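Local coordinates for 35 kDa hemin binding protein (Porphyromonas gingivalis, PDB 5Y1A) that probably binds hemin and carries a thioredoxin-like domain joined to an immunoglobulin-like beta-sandwich domain as a cargo of the type IX secretion system, at residues K36-W47 and R72-G83. Residues are numbered along the deposited sequence; the frame is centred on the assembly and turned at random. Where two conformers were deposited one is given.
Sequences KNVVLEVFTAEW and RVFQTFVHYNDG
Strands 38-44 and 73-79 run parallel, their axes 4.6 Å apart at closest approach and inclined at 28°, and an unbroken ladder pairs Val38 with Val73 through to Thr44 with His79. Before the ladder starts, Arg72, in one of its two conformers, bends at chi3 and grips Lys36 O side-on with NE and NH2; the oxygen lies in the guanidinium plane. Asn37 CB approaches Phe74 CE2 obliquely, with the amide turned 57° from the ring, while Asn37 ND2 bonds Ala266 O of the neighbouring beta-sandwich. Midway, Leu40 O takes two donors from Thr76: the backbone N, and OG1, which donates to a lone pair of Leu40 O in the carbonyl plane (2.8 Å).

The face bearing Leu40, Val42 and Thr44 turns to helix 51-63. Here Val42 CB sits over the Phe77 ring, 4.0 Å from its centroid, and Leu40 CD1 meets Val73 CG1. Further along, Thr44 CG2 covers one face of the His79 imidazole, 3.6 Å from the centroid, because it stands between backbone N and carbonyl carbon. That ring is fixed at its edge by ND1 donating to Asp82 OD2 (2.6 Å, 173°) on the syn lone pair; the anti lone pair receives Glu46 N at 2.8 Å. One carboxylate oxygen thus ties the two loops beyond the strands, and a water links Glu46 OE1 to Gly83 N; Glu46 also accepts from Ile192 N (OE2) and Asn193 N (OE1).

Joined through helix 51-63, the strands form the right-handed beta-alpha-beta crossover of the thioredoxin fold, with Thr44 touching Cys51 of a probable thioredoxin-type CxxC motif.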
loop_
_atom_site.group_PDB
_atom_site.type_symbol
_atom_site.label_atom_id
_atom_site.label_comp_id
_atom_site.label_asym_id
_atom_site.label_seq_id
_atom_site.Cartn_x
_atom_site.Cartn_y
_atom_site.Cartn_z
ATOM N N LYS A 36 -19.644 6.338 0.247
ATOM C CA LYS A 36 -18.456 6.921 -0.405
ATOM C C LYS A 36 -17.266 7.134 0.539
ATOM O O LYS A 36 -17.396 7.740 1.607
ATOM C CB LYS A 36 -18.861 8.244 -1.099
ATOM C CG LYS A 36 -17.760 9.041 -1.789
ATOM C CD LYS A 36 -17.355 8.403 -3.100
ATOM C CE LYS A 36 -16.336 9.231 -3.917
ATOM N NZ LYS A 36 -16.959 10.239 -4.819
ATOM N N ASN A 37 -16.110 6.621 0.114
ATOM C CA ASN A 37 -14.812 6.980 0.702
ATOM C C ASN A 37 -14.048 7.780 -0.337
ATOM O O ASN A 37 -14.216 7.544 -1.524
ATOM C CB ASN A 37 -14.001 5.736 1.059
ATOM C CG ASN A 37 -14.698 4.879 2.101
ATOM O OD1 ASN A 37 -15.277 5.409 3.044
ATOM N ND2 ASN A 37 -14.664 3.571 1.927
ATOM N N VAL A 38 -13.213 8.701 0.134
ATOM C CA VAL A 38 -12.497 9.632 -0.721
ATOM C C VAL A 38 -11.030 9.252 -0.723
ATOM O O VAL A 38 -10.459 9.016 0.327
ATOM C CB VAL A 38 -12.684 11.085 -0.232
ATOM C CG1 VAL A 38 -11.580 12.020 -0.851
ATOM C CG2 VAL A 38 -14.044 11.604 -0.641
ATOM N N VAL A 39 -10.442 9.179 -1.916
ATOM C CA VAL A 39 -8.997 8.994 -2.089
ATOM C C VAL A 39 -8.355 10.328 -2.460
ATOM O O VAL A 39 -8.864 11.052 -3.311
ATOM C CB VAL A 39 -8.722 7.934 -3.216
ATOM C CG1 VAL A 39 -7.229 7.859 -3.574
ATOM C CG2 VAL A 39 -9.260 6.567 -2.799
ATOM N N LEU A 40 -7.250 10.662 -1.799
ATOM C CA LEU A 40 -6.442 11.822 -2.180
ATOM C C LEU A 40 -5.137 11.270 -2.714
ATOM O O LEU A 40 -4.577 10.355 -2.103
ATOM C CB LEU A 40 -6.178 12.730 -0.969
ATOM C CG LEU A 40 -7.414 13.201 -0.173
ATOM C CD1 LEU A 40 -6.981 14.178 0.930
ATOM C CD2 LEU A 40 -8.433 13.856 -1.114
ATOM N N GLU A 41 -4.699 11.756 -3.880
ATOM C CA GLU A 41 -3.342 11.464 -4.389
ATOM C C GLU A 41 -2.556 12.757 -4.333
ATOM O O GLU A 41 -2.916 13.730 -4.985
ATOM C CB GLU A 41 -3.401 10.841 -5.810
ATOM C CG GLU A 41 -4.021 9.428 -5.738
ATOM C CD GLU A 41 -4.369 8.863 -7.098
ATOM O OE1 GLU A 41 -5.180 9.511 -7.782
ATOM O OE2 GLU A 41 -3.827 7.791 -7.473
ATOM N N VAL A 42 -1.515 12.768 -3.492
ATOM C CA VAL A 42 -0.686 13.945 -3.287
ATOM C C VAL A 42 0.672 13.774 -3.955
ATOM O O VAL A 42 1.338 12.739 -3.804
ATOM C CB VAL A 42 -0.432 14.193 -1.793
ATOM C CG1 VAL A 42 0.332 15.561 -1.595
ATOM C CG2 VAL A 42 -1.765 14.103 -1.035
ATOM N N PHE A 43 1.095 14.820 -4.662
ATOM C CA PHE A 43 2.324 14.765 -5.472
ATOM C C PHE A 43 3.433 15.545 -4.789
ATOM O O PHE A 43 3.287 16.726 -4.490
ATOM C CB PHE A 43 1.994 15.269 -6.885
ATOM C CG PHE A 43 0.764 14.619 -7.428
ATOM C CD1 PHE A 43 0.712 13.229 -7.589
ATOM C CD2 PHE A 43 -0.380 15.372 -7.711
ATOM C CE1 PHE A 43 -0.491 12.609 -8.008
ATOM C CE2 PHE A 43 -1.573 14.752 -8.145
ATOM C CZ PHE A 43 -1.614 13.384 -8.307
ATOM N N THR A 44 4.541 14.855 -4.522
ATOM C CA THR A 44 5.523 15.350 -3.567
ATOM C C THR A 44 6.939 14.854 -3.896
ATOM O O THR A 44 7.121 13.913 -4.687
ATOM C CB THR A 44 5.096 14.920 -2.125
ATOM O OG1 THR A 44 5.879 15.612 -1.141
ATOM C CG2 THR A 44 5.245 13.400 -1.923
ATOM N N ALA A 45 7.941 15.481 -3.286
ATOM C CA ALA A 45 9.324 14.999 -3.381
ATOM C C ALA A 45 10.159 15.375 -2.181
ATOM O O ALA A 45 9.906 16.395 -1.539
ATOM C CB ALA A 45 9.983 15.496 -4.656
ATOM N N GLU A 46 11.187 14.575 -1.918
ATOM C CA GLU A 46 12.057 14.798 -0.754
ATOM C C GLU A 46 12.890 16.077 -0.868
ATOM O O GLU A 46 13.270 16.679 0.148
ATOM C CB GLU A 46 12.921 13.566 -0.516
ATOM C CG GLU A 46 12.083 12.423 0.098
ATOM C CD GLU A 46 12.881 11.161 0.392
ATOM O OE1 GLU A 46 14.029 11.068 -0.093
ATOM O OE2 GLU A 46 12.340 10.256 1.084
ATOM N N TRP A 47 13.133 16.508 -2.106
ATOM C CA TRP A 47 13.873 17.760 -2.360
ATOM C C TRP A 47 12.985 19.008 -2.281
ATOM O O TRP A 47 13.487 20.145 -2.311
ATOM C CB TRP A 47 14.611 17.697 -3.715
ATOM C CG TRP A 47 13.715 17.303 -4.882
ATOM C CD1 TRP A 47 13.695 16.095 -5.525
ATOM C CD2 TRP A 47 12.705 18.112 -5.523
ATOM N NE1 TRP A 47 12.741 16.108 -6.524
ATOM C CE2 TRP A 47 12.130 17.331 -6.550
ATOM C CE3 TRP A 47 12.241 19.431 -5.335
ATOM C CZ2 TRP A 47 11.077 17.803 -7.366
ATOM C CZ3 TRP A 47 11.226 19.908 -6.153
ATOM C CH2 TRP A 47 10.648 19.089 -7.158
ATOM N N ARG A 72 -13.139 8.103 6.480
ATOM C CA ARG A 72 -13.510 7.840 5.091
ATOM C C ARG A 72 -12.632 8.594 4.073
ATOM O O ARG A 72 -12.957 8.648 2.878
ATOM C CB ARG A 72 -14.999 8.161 4.882
ATOM C CG ARG A 72 -15.931 7.199 5.617
ATOM C CD ARG A 72 -17.393 7.673 5.664
ATOM N NE ARG A 72 -17.987 7.895 4.341
ATOM C CZ ARG A 72 -19.212 8.389 4.146
ATOM N NH1 ARG A 72 -19.985 8.700 5.194
ATOM N NH2 ARG A 72 -19.666 8.583 2.915
ATOM N N VAL A 73 -11.527 9.168 4.549
ATOM C CA VAL A 73 -10.548 9.823 3.649
ATOM C C VAL A 73 -9.245 9.024 3.662
ATOM O O VAL A 73 -8.622 8.850 4.712
ATOM C CB VAL A 73 -10.260 11.306 4.029
ATOM C CG1 VAL A 73 -9.254 11.922 3.053
ATOM C CG2 VAL A 73 -11.556 12.099 4.032
ATOM N N PHE A 74 -8.836 8.539 2.493
ATOM C CA PHE A 74 -7.636 7.703 2.392
ATOM C C PHE A 74 -6.588 8.487 1.614
ATOM O O PHE A 74 -6.699 8.595 0.395
ATOM C CB PHE A 74 -7.939 6.389 1.655
ATOM C CG PHE A 74 -9.080 5.593 2.249
ATOM C CD1 PHE A 74 -9.255 5.497 3.640
ATOM C CD2 PHE A 74 -9.979 4.926 1.418
ATOM C CE1 PHE A 74 -10.339 4.764 4.167
ATOM C CE2 PHE A 74 -11.037 4.178 1.940
ATOM C CZ PHE A 74 -11.200 4.088 3.321
ATOM N N GLN A 75 -5.590 9.030 2.312
ATOM C CA GLN A 75 -4.516 9.780 1.662
ATOM C C GLN A 75 -3.466 8.864 1.040
ATOM O O GLN A 75 -3.201 7.757 1.526
ATOM C CB GLN A 75 -3.777 10.673 2.666
ATOM C CG GLN A 75 -4.601 11.659 3.450
ATOM C CD GLN A 75 -3.726 12.338 4.510
ATOM O OE1 GLN A 75 -2.862 13.142 4.177
ATOM N NE2 GLN A 75 -3.938 11.994 5.775
ATOM N N THR A 76 -2.886 9.323 -0.066
ATOM C CA THR A 76 -1.715 8.668 -0.646
ATOM C C THR A 76 -0.738 9.744 -1.118
ATOM O O THR A 76 -1.176 10.796 -1.583
ATOM C CB THR A 76 -2.072 7.772 -1.838
ATOM O OG1 THR A 76 -2.552 8.581 -2.914
ATOM C CG2 THR A 76 -3.126 6.746 -1.479
ATOM N N PHE A 77 0.564 9.503 -0.934
ATOM C CA PHE A 77 1.607 10.432 -1.378
ATOM C C PHE A 77 2.426 9.710 -2.427
ATOM O O PHE A 77 2.939 8.614 -2.170
ATOM C CB PHE A 77 2.494 10.883 -0.215
ATOM C CG PHE A 77 1.798 11.837 0.721
ATOM C CD1 PHE A 77 2.084 13.209 0.679
ATOM C CD2 PHE A 77 0.836 11.367 1.629
ATOM C CE1 PHE A 77 1.400 14.122 1.516
ATOM C CE2 PHE A 77 0.163 12.256 2.485
ATOM C CZ PHE A 77 0.438 13.640 2.433
ATOM N N VAL A 78 2.560 10.344 -3.594
ATOM C CA VAL A 78 3.226 9.754 -4.756
ATOM C C VAL A 78 4.473 10.586 -5.007
ATOM O O VAL A 78 4.381 11.793 -5.252
ATOM C CB VAL A 78 2.326 9.823 -6.011
ATOM C CG1 VAL A 78 3.075 9.278 -7.225
ATOM C CG2 VAL A 78 1.002 9.037 -5.804
ATOM N N HIS A 79 5.633 9.948 -4.908
ATOM C CA HIS A 79 6.909 10.653 -5.031
ATOM C C HIS A 79 7.421 10.678 -6.459
ATOM O O HIS A 79 7.204 9.726 -7.198
ATOM C CB HIS A 79 7.934 9.988 -4.128
ATOM C CG HIS A 79 7.836 10.424 -2.699
ATOM N ND1 HIS A 79 8.747 11.274 -2.121
ATOM C CD2 HIS A 79 6.896 10.177 -1.754
ATOM C CE1 HIS A 79 8.391 11.516 -0.871
ATOM N NE2 HIS A 79 7.267 10.870 -0.625
ATOM N N TYR A 80 8.113 11.758 -6.836
ATOM C CA TYR A 80 8.758 11.800 -8.142
ATOM C C TYR A 80 10.124 12.464 -8.131
ATOM O O TYR A 80 10.352 13.454 -7.414
ATOM C CB TYR A 80 7.855 12.459 -9.186
ATOM C CG TYR A 80 8.295 12.180 -10.610
ATOM C CD1 TYR A 80 8.262 10.878 -11.102
ATOM C CD2 TYR A 80 8.708 13.206 -11.466
ATOM C CE1 TYR A 80 8.638 10.573 -12.385
ATOM C CE2 TYR A 80 9.107 12.900 -12.810
ATOM C CZ TYR A 80 9.050 11.566 -13.233
ATOM O OH TYR A 80 9.396 11.138 -14.499
ATOM N N ASN A 81 11.031 11.938 -8.963
ATOM C CA ASN A 81 12.386 12.525 -9.085
ATOM C C ASN A 81 13.116 12.639 -7.748
ATOM O O ASN A 81 13.711 13.676 -7.428
ATOM C CB ASN A 81 12.379 13.865 -9.830
ATOM C CG ASN A 81 12.233 13.697 -11.337
ATOM O OD1 ASN A 81 12.276 12.580 -11.837
ATOM N ND2 ASN A 81 12.031 14.805 -12.053
ATOM N N ASP A 82 13.061 11.571 -6.962
ATOM C CA ASP A 82 13.736 11.582 -5.672
ATOM C C ASP A 82 14.195 10.189 -5.274
ATOM O O ASP A 82 14.112 9.275 -6.077
ATOM C CB ASP A 82 12.900 12.308 -4.581
ATOM C CG ASP A 82 11.681 11.509 -4.079
ATOM O OD1 ASP A 82 11.496 10.333 -4.471
ATOM O OD2 ASP A 82 10.923 12.094 -3.269
ATOM N N GLY A 83 14.670 10.037 -4.039
ATOM C CA GLY A 83 15.138 8.740 -3.567
ATOM C C GLY A 83 14.086 7.633 -3.547
ATOM O O GLY A 83 14.427 6.431 -3.654
HETATM O O HOH W 1 15.508 11.848 -2.040
#